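PDB 3P51: polyketide cyclase / dehydrase and lipid transport, which is of unknown function but, as a Bet v 1-like protein, probably binds a lipid or other hydrophobic small molecule between its sheet and long helix. Local coordinates for residues 23-28 with 48-53; 61-66 with 73-78; 80-85 with 122-127; 89-94 with 112-117. All coordinates share one frame; numbering follows the deposited sequence.

Interaction 1: 23-28 with 48-53; sequences NFHDFS and VGARRL
Arg52 slides its guanidinium between Phe24 and Phe27, pinning the loop after helix 14-21 of this Bet v 1-like (helix-grip) fold to strand 51-54. On one side the guanidinium lies flat on the Phe24 ring, the two planes only 4° apart and their centres 4.0 Å from each other, an off-centre cation-pi stack. The aliphatic part of the arginine shares that ring: CD sits over the same face, 3.6 Å from the Phe24 centroid, as a CH-pi contact. Phe27 comes to the other side of the guanidinium, its CE2 3.7 Å from Arg52 NH2, its ring turned 25° to the guanidinium plane. Phe24 CG stands anti to the backbone N (chi1 -179°), which lays the ring against the arginine, and the extended Arg52 chain from CG to NE runs along that ring and sets the guanidinium flat on it. A bond at its edge also fixes the rotation of the guanidinium: NH1 donates in the guanidinium plane to a lone pair of the Phe24 carbonyl O, 2.9 Å away. Elsewhere NE meets Asp60 in a salt bridge, a mate that a buried arginine probably needs. A type I turn from Asn23 to Asp26, with Asn23 OD1 receiving the amide of His25 in an Asx turn, sets the loop's shape and places the imidazole beside the strand. CE1 of that ring rests on the small methyl of Ala50, and NE2, with its partner near the ring plane, donates to Arg51 O at 3.0 Å from above the carbonyl plane.

Interaction 2: 61-66 with 73-78; sequences TLIAYS and MYSMDE
Thr61 and Ser75 open the antiparallel pairing of strands 58-66 and 71-78 with two backbone bonds, Thr61 N to Ser75 O at 3.0 Å and Ser75 N to Thr61 O at 2.9 Å. Farther along, Met73 N gives its hydrogen to Ala64 O, and Met73 O accepts from both Ile63 N and Ala64 N, which approach from the same face of its plane at 2.9 and 3.2 Å. Among the side chains, one carboxylate gathers two hydroxyls: Thr61 OG1 donates to the syn lone pair of Asp77 OD2 at 2.5 Å, and Ser75 OG donates to Asp77 OD1. Arg51 reaches the same cluster, its NH2 in a salt bridge to OD2, so the acid is probably held as an anion. The apolar contacts lie beside it. Ile63 CG1, set between its backbone N and carbonyl carbon (chi1 66°), leans on Met73 CB at 3.9 Å, and the small Ala64 lets its CB meet that same CB at 3.9 Å; residue 73 is selenomethionine. Beyond this pairing, Ala64 to Ser66 join an antiparallel strand of the second subunit, continuing the sheet across the interface. Two residues, Ile63 and Ala64, facing the single Met73 define a classic beta bulge within a beta hairpin.

Interaction 3: 80-85 with 122-127; sequences PSPVSS and VEYMNT
Pro82 presses its ring onto the flat side of Tyr124, the chief bump of loop 80-85 set on a flat face offered by helix 120-139. Its CD stands over one face of the aromatic ring, 3.8 Å from the centroid and 17° off the normal, a CH-pi contact, and its CG reaches back to the tyrosine CB. The cis peptide before Pro82 helps turn the loop tightly, with Val83 N bonded to Pro80 O at 2.8 Å, and so brings three apolar residues to bear on one side chain. Pro80 CG touches the far end, 3.7 Å from Tyr124 OH, while Val83 CG2 nears CE2. With CG anti to the backbone N (chi1 177°), Tyr124 reaches out from the helix across the loop, so that ring and hydroxyl meet different residues. A second bump is Val83 CG1, 3.9 Å from the selenium of Met125, a selenomethionine whose bent chain brings CG and SE alongside that methyl. Replacing Tyr124 with an alanine would probably leave Pro82 without its aromatic face and open a gap beside Pro80. Phe58, from strand 58-66, packs against Pro80, Val83 and Tyr124. C-H groups, a ring face and a methionine chain (selenium here) carry the contact, which implies that shape complementarity, rather than directed polar bonds, joins loop to helix.

Interaction 4: 89-94 with 112-117; sequences YNYVGN and GSWESA
Tyr91 and Trp114 lie side by side on neighbouring antiparallel strands and point the same way. Their rings are near parallel, 14° apart, but slid so far that they barely overlap, with Tyr91 CE1 3.3 Å from Trp114 CE3. The tyrosine hydroxyl extends past the indole toward Gly112, where any side chain would run into it, so glycine suits the place. On the opposite side of the sheet Tyr89 spreads its ring beneath Glu115: CB of the glutamate stands over one face, 3.4 Å from the centroid, a CH-pi contact. The chi1 of Tyr89 (61°) places its CG between the backbone N and carbonyl carbon, turning the ring across to the other strand.

Backbone bonds position these side chains. Tyr89 and Glu115 exchange two, the bond from Glu115 N to Tyr89 O being nearly straight, and Val92 and Ser113 exchange two more, Val92 N to Ser113 O at 2.8 Å. Between these pairs the register shifts by one in a beta bulge in which Asn90 and Tyr91 lie opposite Trp114; the positive phi of Asn90 (54°) is one that asparagine tolerates well. One water donates to Asn90 O and meets Ser113 OG, and another joins Asn90 ND2 to Glu115 OE2, 2.9 Å from the latter.

Tyr91 OH is hydrogen-bonded to Tyr129 OH of helix 120-139. A valine in place of Tyr91 would probably leave Trp114 without its ring neighbour and cost Tyr129 OH one of its hydroxyl partners. Farther out, Tyr91 packs on Met125 and Trp114 on Ala121 and Val122 of that helix, while strand 71-78 borders 88-100 on its other edge.

Overall arrangement
From the N terminus, the loop after helix 14-21 first folds onto strand 51-54, where interaction 1 closes a loop of 19 residues. Interaction 2 follows in series as the hairpin of strands 58-66 and 71-78; the two meet through backbone bonds between Gly49, Ala50 and Leu62. Interaction 3 then opens at 80-85 and closes only at helix 120-139, and interaction 4, the hairpin of strands 88-100 and 105-116, is nested inside it. Strands 71-78 and 88-100 are neighbours, so interactions 2 and 4 belong to one continuous sheet, their centres about 11 Å apart. Met125 touches both Met76 and Tyr91, tying the C-terminal helix to both hairpins, whereas interactions 1 and 3 do not touch.

Interaction 1: 23-28 with 48-53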
loop_
_atom_site.group_PDB
_atom_site.type_symbol
_atom_site.label_atom_id
_atom_site.label_comp_id
_atom_site.label_asym_id
_atom_site.label_seq_id
_atom_site.Cartn_x
_atom_site.Cartn_y
_atom_site.Cartn_z
ATOM N N ASN A 23 5.208 -9.762 19.082
ATOM C CA ASN A 23 5.340 -11.216 19.067
ATOM C C ASN A 23 3.985 -11.907 18.911
ATOM O O ASN A 23 3.148 -11.848 19.799
ATOM C CB ASN A 23 6.060 -11.697 20.332
ATOM C CG ASN A 23 6.439 -13.165 20.265
ATOM O OD1 ASN A 23 5.642 -14.001 19.853
ATOM N ND2 ASN A 23 7.670 -13.480 20.648
ATOM N N PHE A 24 3.772 -12.543 17.763
ATOM C CA PHE A 24 2.493 -13.190 17.452
ATOM C C PHE A 24 2.106 -14.226 18.520
ATOM O O PHE A 24 0.929 -14.495 18.720
ATOM C CB PHE A 24 2.569 -13.807 16.047
ATOM C CG PHE A 24 1.313 -14.494 15.581
ATOM C CD1 PHE A 24 0.241 -13.757 15.089
ATOM C CD2 PHE A 24 1.228 -15.883 15.569
ATOM C CE1 PHE A 24 -0.922 -14.398 14.627
ATOM C CE2 PHE A 24 0.071 -16.535 15.107
ATOM C CZ PHE A 24 -1.004 -15.786 14.635
ATOM N N HIS A 25 3.087 -14.781 19.231
ATOM C CA HIS A 25 2.780 -15.768 20.269
ATOM C C HIS A 25 2.743 -15.207 21.694
ATOM O O HIS A 25 2.521 -15.961 22.642
ATOM C CB HIS A 25 3.750 -16.948 20.218
ATOM C CG HIS A 25 3.590 -17.816 19.009
ATOM N ND1 HIS A 25 4.666 -18.317 18.306
ATOM C CD2 HIS A 25 2.484 -18.285 18.387
ATOM C CE1 HIS A 25 4.229 -19.050 17.299
ATOM N NE2 HIS A 25 2.907 -19.046 17.324
ATOM N N ASP A 26 2.969 -13.901 21.850
ATOM C CA ASP A 26 2.813 -13.251 23.154
ATOM C C ASP A 26 1.651 -12.258 23.140
ATOM O O ASP A 26 1.785 -11.135 22.639
ATOM C CB ASP A 26 4.109 -12.545 23.579
ATOM C CG ASP A 26 3.986 -11.869 24.944
ATOM O OD1 ASP A 26 2.966 -12.076 25.632
ATOM O OD2 ASP A 26 4.909 -11.135 25.339
ATOM N N PHE A 27 0.517 -12.678 23.694
ATOM C CA PHE A 27 -0.683 -11.844 23.762
ATOM C C PHE A 27 -0.952 -11.400 25.208
ATOM O O PHE A 27 -2.062 -10.992 25.535
ATOM C CB PHE A 27 -1.892 -12.613 23.211
ATOM C CG PHE A 27 -2.810 -11.795 22.322
ATOM C CD1 PHE A 27 -2.960 -10.431 22.504
ATOM C CD2 PHE A 27 -3.544 -12.412 21.311
ATOM C CE1 PHE A 27 -3.817 -9.686 21.690
ATOM C CE2 PHE A 27 -4.414 -11.672 20.492
ATOM C CZ PHE A 27 -4.542 -10.305 20.687
ATOM N N SER A 28 0.075 -11.455 26.059
ATOM C CA SER A 28 -0.093 -11.144 27.481
ATOM C C SER A 28 -0.514 -9.699 27.713
ATOM O O SER A 28 -0.895 -9.330 28.823
ATOM C CB SER A 28 1.187 -11.445 28.279
ATOM O OG SER A 28 2.289 -10.672 27.811
ATOM N N VAL A 48 6.069 -16.068 9.476
ATOM C CA VAL A 48 4.834 -16.173 8.703
ATOM C C VAL A 48 4.493 -17.645 8.486
ATOM O O VAL A 48 5.328 -18.433 8.020
ATOM C CB VAL A 48 4.948 -15.405 7.379
ATOM C CG1 VAL A 48 3.709 -15.612 6.520
ATOM C CG2 VAL A 48 5.147 -13.927 7.677
ATOM N N GLY A 49 3.264 -18.013 8.841
ATOM C CA GLY A 49 2.844 -19.401 8.823
ATOM C C GLY A 49 2.583 -19.887 10.236
ATOM O O GLY A 49 1.914 -20.900 10.439
ATOM N N ALA A 50 3.115 -19.165 11.220
ATOM C CA ALA A 50 2.928 -19.535 12.619
ATOM C C ALA A 50 1.450 -19.491 12.927
ATOM O O ALA A 50 0.721 -18.738 12.289
ATOM C CB ALA A 50 3.677 -18.561 13.528
ATOM N N ARG A 51 1.009 -20.266 13.919
ATOM C CA ARG A 51 -0.391 -20.272 14.295
ATOM C C ARG A 51 -0.551 -20.177 15.803
ATOM O O ARG A 51 0.381 -20.415 16.561
ATOM C CB ARG A 51 -1.087 -21.529 13.774
ATOM C CG ARG A 51 -0.743 -21.850 12.326
ATOM C CD ARG A 51 -1.461 -23.108 11.864
ATOM N NE ARG A 51 -2.832 -22.801 11.476
ATOM C CZ ARG A 51 -3.730 -23.704 11.108
ATOM N NH1 ARG A 51 -3.407 -24.994 11.087
ATOM N NH2 ARG A 51 -4.950 -23.312 10.757
ATOM N N ARG A 52 -1.746 -19.823 16.239
ATOM C CA ARG A 52 -2.006 -19.740 17.660
ATOM C C ARG A 52 -3.450 -20.069 17.913
ATOM O O ARG A 52 -4.297 -19.861 17.047
ATOM C CB ARG A 52 -1.686 -18.340 18.192
ATOM C CG ARG A 52 -2.479 -17.223 17.536
ATOM C CD ARG A 52 -1.988 -15.832 17.969
ATOM N NE ARG A 52 -2.875 -14.779 17.468
ATOM C CZ ARG A 52 -2.619 -13.477 17.545
ATOM N NH1 ARG A 52 -1.493 -13.050 18.098
ATOM N NH2 ARG A 52 -3.490 -12.602 17.060
ATOM N N LEU A 53 -3.715 -20.583 19.108
ATOM C CA LEU A 53 -5.067 -20.779 19.593
ATOM C C LEU A 53 -5.290 -19.905 20.833
ATOM O O LEU A 53 -4.559 -20.021 21.813
ATOM C CB LEU A 53 -5.280 -22.256 19.946
ATOM C CG LEU A 53 -6.705 -22.605 20.371
ATOM C CD1 LEU A 53 -7.607 -22.635 19.139
ATOM C CD2 LEU A 53 -6.730 -23.946 21.081
#

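Interaction 2: 61-66 with 73-78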
loop_
_atom_site.group_PDB
_atom_site.type_symbol
_atom_site.label_atom_id
_atom_site.label_comp_id
_atom_site.label_asym_id
_atom_site.label_seq_id
_atom_site.Cartn_x
_atom_site.Cartn_y
_atom_site.Cartn_z
ATOM N N THR A 61 -3.712 -17.818 12.008
ATOM C CA THR A 61 -2.443 -18.029 11.304
ATOM C C THR A 61 -1.814 -16.691 10.897
ATOM O O THR A 61 -2.507 -15.815 10.380
ATOM C CB THR A 61 -2.643 -18.868 10.036
ATOM O OG1 THR A 61 -3.215 -20.130 10.391
ATOM C CG2 THR A 61 -1.319 -19.120 9.351
ATOM N N LEU A 62 -0.509 -16.531 11.139
ATOM C CA LEU A 62 0.208 -15.325 10.722
ATOM C C LEU A 62 0.410 -15.376 9.209
ATOM O O LEU A 62 1.052 -16.303 8.685
ATOM C CB LEU A 62 1.569 -15.243 11.431
ATOM C CG LEU A 62 2.438 -13.994 11.259
ATOM C CD1 LEU A 62 1.704 -12.740 11.744
ATOM C CD2 LEU A 62 3.757 -14.162 12.015
ATOM N N ILE A 63 -0.143 -14.397 8.496
ATOM C CA ILE A 63 -0.079 -14.409 7.033
ATOM C C ILE A 63 0.828 -13.308 6.478
ATOM O O ILE A 63 1.197 -13.328 5.301
ATOM C CB ILE A 63 -1.482 -14.296 6.411
ATOM C CG1 ILE A 63 -2.090 -12.921 6.715
ATOM C CG2 ILE A 63 -2.405 -15.433 6.937
ATOM C CD1 ILE A 63 -3.521 -12.751 6.191
ATOM N N ALA A 64 1.170 -12.335 7.322
ATOM C CA ALA A 64 2.136 -11.315 6.939
ATOM C C ALA A 64 2.673 -10.634 8.192
ATOM O O ALA A 64 1.952 -10.463 9.181
ATOM C CB ALA A 64 1.514 -10.284 5.980
ATOM N N TYR A 65 3.946 -10.258 8.137
ATOM C CA TYR A 65 4.614 -9.589 9.250
ATOM C C TYR A 65 5.597 -8.571 8.676
ATOM O O TYR A 65 6.340 -8.867 7.734
ATOM C CB TYR A 65 5.358 -10.613 10.107
ATOM C CG TYR A 65 5.894 -10.088 11.420
ATOM C CD1 TYR A 65 5.268 -10.400 12.619
ATOM C CD2 TYR A 65 7.029 -9.294 11.461
ATOM C CE1 TYR A 65 5.766 -9.928 13.837
ATOM C CE2 TYR A 65 7.539 -8.817 12.670
ATOM C CZ TYR A 65 6.893 -9.142 13.855
ATOM O OH TYR A 65 7.384 -8.678 15.060
ATOM N N SER A 66 5.577 -7.364 9.228
ATOM C CA SER A 66 6.484 -6.315 8.799
ATOM C C SER A 66 7.152 -5.643 9.997
ATOM O O SER A 66 6.498 -4.968 10.799
ATOM C CB SER A 66 5.757 -5.275 7.950
ATOM O OG SER A 66 6.681 -4.303 7.465
HETATM N N MSE A 73 -0.333 -9.277 10.303
HETATM C CA MSE A 73 -1.593 -9.638 9.659
HETATM C C MSE A 73 -1.837 -11.120 9.814
HETATM O O MSE A 73 -0.916 -11.914 9.705
HETATM C CB MSE A 73 -1.594 -9.307 8.171
HETATM C CG MSE A 73 -1.422 -7.840 7.834
HETATM SE SE MSE A 73 -1.522 -7.555 5.885
HETATM C CE MSE A 73 -2.948 -8.820 5.531
ATOM N N TYR A 74 -3.087 -11.497 10.032
ATOM C CA TYR A 74 -3.386 -12.896 10.273
ATOM C C TYR A 74 -4.763 -13.257 9.756
ATOM O O TYR A 74 -5.647 -12.398 9.647
ATOM C CB TYR A 74 -3.325 -13.181 11.776
ATOM C CG TYR A 74 -4.248 -12.289 12.575
ATOM C CD1 TYR A 74 -5.555 -12.676 12.857
ATOM C CD2 TYR A 74 -3.818 -11.048 13.033
ATOM C CE1 TYR A 74 -6.413 -11.848 13.580
ATOM C CE2 TYR A 74 -4.661 -10.222 13.755
ATOM C CZ TYR A 74 -5.951 -10.624 14.023
ATOM O OH TYR A 74 -6.784 -9.794 14.736
ATOM N N SER A 75 -4.949 -14.539 9.455
ATOM C CA SER A 75 -6.272 -15.068 9.168
ATOM C C SER A 75 -6.832 -15.660 10.449
ATOM O O SER A 75 -6.098 -16.254 11.237
ATOM C CB SER A 75 -6.200 -16.153 8.090
ATOM O OG SER A 75 -5.352 -17.226 8.477
HETATM N N MSE A 76 -8.130 -15.481 10.669
HETATM C CA MSE A 76 -8.812 -16.227 11.715
HETATM C C MSE A 76 -9.430 -17.478 11.092
HETATM O O MSE A 76 -10.427 -17.399 10.376
HETATM C CB MSE A 76 -9.901 -15.384 12.371
HETATM C CG MSE A 76 -10.484 -16.044 13.598
HETATM SE SE MSE A 76 -12.309 -15.437 13.943
HETATM C CE MSE A 76 -11.861 -13.575 14.372
ATOM N N ASP A 77 -8.833 -18.633 11.368
ATOM C CA ASP A 77 -9.247 -19.888 10.745
ATOM C C ASP A 77 -10.430 -20.553 11.468
ATOM O O ASP A 77 -11.236 -21.256 10.854
ATOM C CB ASP A 77 -8.055 -20.848 10.679
ATOM C CG ASP A 77 -6.782 -20.176 10.138
ATOM O OD1 ASP A 77 -6.883 -19.315 9.237
ATOM O OD2 ASP A 77 -5.680 -20.520 10.617
ATOM N N GLU A 78 -10.515 -20.358 12.777
ATOM C CA GLU A 78 -11.668 -20.825 13.531
ATOM C C GLU A 78 -11.982 -19.804 14.608
ATOM O O GLU A 78 -11.098 -19.089 15.066
ATOM C CB GLU A 78 -11.411 -22.188 14.191
ATOM C CG GLU A 78 -10.848 -23.269 13.284
ATOM C CD GLU A 78 -11.902 -24.041 12.514
ATOM O OE1 GLU A 78 -13.116 -23.696 12.587
ATOM O OE2 GLU A 78 -11.500 -25.007 11.828
#

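Interaction 3: 80-85 with 122-127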
loop_
_atom_site.group_PDB
_atom_site.type_symbol
_atom_site.label_atom_id
_atom_site.label_comp_id
_atom_site.label_asym_id
_atom_site.label_seq_id
_atom_site.Cartn_x
_atom_site.Cartn_y
_atom_site.Cartn_z
ATOM N N PRO A 80 -15.415 -18.656 17.739
ATOM C CA PRO A 80 -16.760 -18.886 18.270
ATOM C C PRO A 80 -17.779 -18.117 17.432
ATOM O O PRO A 80 -17.410 -17.132 16.792
ATOM C CB PRO A 80 -16.679 -18.297 19.680
ATOM C CG PRO A 80 -15.654 -17.191 19.553
ATOM C CD PRO A 80 -14.650 -17.682 18.541
ATOM N N SER A 81 -19.027 -18.570 17.422
ATOM C CA SER A 81 -20.106 -17.812 16.795
ATOM C C SER A 81 -20.097 -16.422 17.440
ATOM O O SER A 81 -19.874 -16.304 18.646
ATOM C CB SER A 81 -21.449 -18.537 16.988
ATOM O OG SER A 81 -22.461 -18.025 16.120
ATOM N N PRO A 82 -20.316 -15.360 16.642
ATOM C CA PRO A 82 -20.717 -15.367 15.233
ATOM C C PRO A 82 -19.552 -15.282 14.234
ATOM O O PRO A 82 -19.782 -14.911 13.079
ATOM C CB PRO A 82 -21.541 -14.087 15.138
ATOM C CG PRO A 82 -20.766 -13.136 16.013
ATOM C CD PRO A 82 -20.231 -13.980 17.161
ATOM N N VAL A 83 -18.330 -15.605 14.653
ATOM C CA VAL A 83 -17.210 -15.656 13.712
ATOM C C VAL A 83 -16.662 -17.069 13.488
ATOM O O VAL A 83 -15.470 -17.240 13.242
ATOM C CB VAL A 83 -16.050 -14.715 14.120
ATOM C CG1 VAL A 83 -16.438 -13.247 13.914
ATOM C CG2 VAL A 83 -15.637 -14.980 15.556
ATOM N N SER A 84 -17.527 -18.079 13.560
ATOM C CA SER A 84 -17.114 -19.448 13.282
ATOM C C SER A 84 -16.922 -19.629 11.778
ATOM O O SER A 84 -17.426 -18.833 10.981
ATOM C CB SER A 84 -18.163 -20.443 13.786
ATOM O OG SER A 84 -19.273 -20.497 12.903
ATOM N N SER A 85 -16.221 -20.689 11.391
ATOM C CA SER A 85 -15.922 -20.915 9.982
ATOM C C SER A 85 -17.157 -21.336 9.200
ATOM O O SER A 85 -17.134 -21.369 7.969
ATOM C CB SER A 85 -14.781 -21.926 9.797
ATOM O OG SER A 85 -14.992 -23.099 10.552
ATOM N N VAL A 122 -20.273 -7.869 12.918
ATOM C CA VAL A 122 -19.684 -6.525 12.944
ATOM C C VAL A 122 -19.651 -5.972 14.362
ATOM O O VAL A 122 -18.604 -5.570 14.856
ATOM C CB VAL A 122 -20.421 -5.530 12.007
ATOM C CG1 VAL A 122 -20.095 -4.083 12.381
ATOM C CG2 VAL A 122 -20.068 -5.800 10.548
ATOM N N GLU A 123 -20.797 -5.960 15.026
ATOM C CA GLU A 123 -20.831 -5.471 16.397
ATOM C C GLU A 123 -19.875 -6.291 17.262
ATOM O O GLU A 123 -19.137 -5.739 18.080
ATOM C CB GLU A 123 -22.248 -5.535 16.980
ATOM C CG GLU A 123 -22.270 -5.269 18.487
ATOM C CD GLU A 123 -23.666 -5.041 19.050
ATOM O OE1 GLU A 123 -24.587 -5.814 18.702
ATOM O OE2 GLU A 123 -23.836 -4.088 19.846
ATOM N N TYR A 124 -19.887 -7.608 17.072
ATOM C CA TYR A 124 -19.080 -8.505 17.901
ATOM C C TYR A 124 -17.572 -8.218 17.799
ATOM O O TYR A 124 -16.872 -8.156 18.817
ATOM C CB TYR A 124 -19.402 -9.980 17.592
ATOM C CG TYR A 124 -18.554 -10.971 18.368
ATOM C CD1 TYR A 124 -18.982 -11.479 19.591
ATOM C CD2 TYR A 124 -17.322 -11.398 17.878
ATOM C CE1 TYR A 124 -18.204 -12.382 20.305
ATOM C CE2 TYR A 124 -16.541 -12.299 18.581
ATOM C CZ TYR A 124 -16.985 -12.786 19.794
ATOM O OH TYR A 124 -16.207 -13.680 20.491
HETATM N N MSE A 125 -17.065 -8.014 16.586
HETATM C CA MSE A 125 -15.636 -7.736 16.430
HETATM C C MSE A 125 -15.256 -6.321 16.871
HETATM O O MSE A 125 -14.167 -6.111 17.419
HETATM C CB MSE A 125 -15.154 -8.026 15.005
HETATM C CG MSE A 125 -15.195 -9.517 14.645
HETATM SE SE MSE A 125 -14.192 -10.681 15.902
HETATM C CE MSE A 125 -12.415 -9.908 15.665
ATOM N N ASN A 126 -16.148 -5.355 16.654
ATOM C CA ASN A 126 -15.938 -4.027 17.228
ATOM C C ASN A 126 -15.709 -4.136 18.732
ATOM O O ASN A 126 -14.831 -3.486 19.288
ATOM C CB ASN A 126 -17.120 -3.091 16.944
ATOM C CG ASN A 126 -17.020 -2.421 15.589
ATOM O OD1 ASN A 126 -15.923 -2.218 15.069
ATOM N ND2 ASN A 126 -18.163 -2.070 15.013
ATOM N N THR A 127 -16.510 -4.970 19.387
ATOM C CA THR A 127 -16.401 -5.150 20.826
ATOM C C THR A 127 -15.078 -5.794 21.209
ATOM O O THR A 127 -14.408 -5.342 22.135
ATOM C CB THR A 127 -17.572 -5.979 21.371
ATOM O OG1 THR A 127 -18.761 -5.181 21.345
ATOM C CG2 THR A 127 -17.295 -6.430 22.801
#

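Interaction 4: 89-94 with 112-117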
loop_
_atom_site.group_PDB
_atom_site.type_symbol
_atom_site.label_atom_id
_atom_site.label_comp_id
_atom_site.label_asym_id
_atom_site.label_seq_id
_atom_site.Cartn_x
_atom_site.Cartn_y
_atom_site.Cartn_z
ATOM N N TYR A 89 -16.016 -16.370 6.142
ATOM C CA TYR A 89 -14.789 -16.870 5.523
ATOM C C TYR A 89 -13.839 -15.737 5.145
ATOM O O TYR A 89 -14.237 -14.566 5.100
ATOM C CB TYR A 89 -15.068 -17.793 4.327
ATOM C CG TYR A 89 -15.816 -17.181 3.159
ATOM C CD1 TYR A 89 -15.135 -16.716 2.033
ATOM C CD2 TYR A 89 -17.209 -17.119 3.152
ATOM C CE1 TYR A 89 -15.820 -16.180 0.943
ATOM C CE2 TYR A 89 -17.905 -16.584 2.066
ATOM C CZ TYR A 89 -17.207 -16.118 0.967
ATOM O OH TYR A 89 -17.898 -15.582 -0.100
ATOM N N ASN A 90 -12.580 -16.093 4.902
ATOM C CA ASN A 90 -11.555 -15.118 4.545
ATOM C C ASN A 90 -11.451 -13.976 5.543
ATOM O O ASN A 90 -11.340 -12.818 5.144
ATOM C CB ASN A 90 -11.818 -14.544 3.150
ATOM C CG ASN A 90 -11.724 -15.595 2.061
ATOM O OD1 ASN A 90 -11.183 -16.683 2.279
ATOM N ND2 ASN A 90 -12.243 -15.274 0.874
ATOM N N TYR A 91 -11.480 -14.290 6.833
ATOM C CA TYR A 91 -11.245 -13.269 7.839
ATOM C C TYR A 91 -9.769 -12.895 7.867
ATOM O O TYR A 91 -8.912 -13.760 8.010
ATOM C CB TYR A 91 -11.657 -13.725 9.241
ATOM C CG TYR A 91 -11.604 -12.572 10.212
ATOM C CD1 TYR A 91 -12.767 -11.918 10.608
ATOM C CD2 TYR A 91 -10.385 -12.092 10.685
ATOM C CE1 TYR A 91 -12.713 -10.840 11.472
ATOM C CE2 TYR A 91 -10.320 -11.006 11.552
ATOM C CZ TYR A 91 -11.493 -10.388 11.934
ATOM O OH TYR A 91 -11.448 -9.319 12.783
ATOM N N VAL A 92 -9.482 -11.603 7.733
ATOM C CA VAL A 92 -8.110 -11.094 7.854
ATOM C C VAL A 92 -8.080 -9.979 8.885
ATOM O O VAL A 92 -8.895 -9.056 8.831
ATOM C CB VAL A 92 -7.577 -10.538 6.529
ATOM C CG1 VAL A 92 -6.226 -9.804 6.756
ATOM C CG2 VAL A 92 -7.440 -11.655 5.486
ATOM N N GLY A 93 -7.164 -10.081 9.842
ATOM C CA GLY A 93 -6.973 -9.041 10.841
ATOM C C GLY A 93 -5.661 -8.349 10.527
ATOM O O GLY A 93 -4.750 -8.990 10.004
ATOM N N ASN A 94 -5.570 -7.054 10.823
ATOM C CA ASN A 94 -4.429 -6.241 10.397
ATOM C C ASN A 94 -4.148 -5.239 11.504
ATOM O O ASN A 94 -4.914 -4.303 11.700
ATOM C CB ASN A 94 -4.774 -5.531 9.078
ATOM C CG ASN A 94 -3.608 -4.722 8.495
ATOM O OD1 ASN A 94 -2.686 -4.328 9.196
ATOM N ND2 ASN A 94 -3.671 -4.462 7.199
ATOM N N GLY A 112 -10.289 -5.349 10.464
ATOM C CA GLY A 112 -10.745 -6.706 10.259
ATOM C C GLY A 112 -11.647 -6.711 9.055
ATOM O O GLY A 112 -12.428 -5.783 8.849
ATOM N N SER A 113 -11.541 -7.740 8.235
ATOM C CA SER A 113 -12.462 -7.870 7.122
ATOM C C SER A 113 -12.709 -9.330 6.828
ATOM O O SER A 113 -11.836 -10.179 7.047
ATOM C CB SER A 113 -11.933 -7.126 5.890
ATOM O OG SER A 113 -10.702 -7.686 5.454
ATOM N N TRP A 114 -13.910 -9.622 6.341
ATOM C CA TRP A 114 -14.303 -10.989 6.071
ATOM C C TRP A 114 -15.459 -11.022 5.094
ATOM O O TRP A 114 -16.013 -9.979 4.751
ATOM C CB TRP A 114 -14.677 -11.705 7.373
ATOM C CG TRP A 114 -15.841 -11.115 8.105
ATOM C CD1 TRP A 114 -17.131 -11.539 8.056
ATOM C CD2 TRP A 114 -15.814 -10.007 9.015
ATOM N NE1 TRP A 114 -17.920 -10.762 8.877
ATOM C CE2 TRP A 114 -17.131 -9.817 9.478
ATOM C CE3 TRP A 114 -14.806 -9.169 9.489
ATOM C CZ2 TRP A 114 -17.465 -8.814 10.387
ATOM C CZ3 TRP A 114 -15.139 -8.165 10.389
ATOM C CH2 TRP A 114 -16.456 -8.001 10.831
ATOM N N GLU A 115 -15.797 -12.221 4.629
ATOM C CA GLU A 115 -16.959 -12.434 3.782
ATOM C C GLU A 115 -18.008 -13.167 4.593
ATOM O O GLU A 115 -17.684 -14.024 5.426
ATOM C CB GLU A 115 -16.600 -13.277 2.546
ATOM C CG GLU A 115 -15.428 -12.700 1.722
ATOM C CD GLU A 115 -15.841 -11.494 0.882
ATOM O OE1 GLU A 115 -17.046 -11.348 0.588
ATOM O OE2 GLU A 115 -14.962 -10.695 0.504
ATOM N N SER A 116 -19.268 -12.841 4.339
ATOM C CA SER A 116 -20.358 -13.406 5.113
ATOM C C SER A 116 -21.681 -13.067 4.461
ATOM O O SER A 116 -21.805 -12.049 3.774
ATOM C CB SER A 116 -20.349 -12.836 6.530
ATOM O OG SER A 116 -21.438 -13.359 7.280
ATOM N N ALA A 117 -22.676 -13.916 4.692
ATOM C CA ALA A 117 -24.023 -13.629 4.242
ATOM C C ALA A 117 -24.678 -12.553 5.114
ATOM O O ALA A 117 -25.700 -11.987 4.732
ATOM C CB ALA A 117 -24.869 -14.908 4.223
HETATM O O HOH W 1 -10.970 -10.386 4.002
HETATM O O HOH W 2 -12.579 -12.327 0.048
HETATM O O HOH W 3 -8.537 -6.653 7.245
#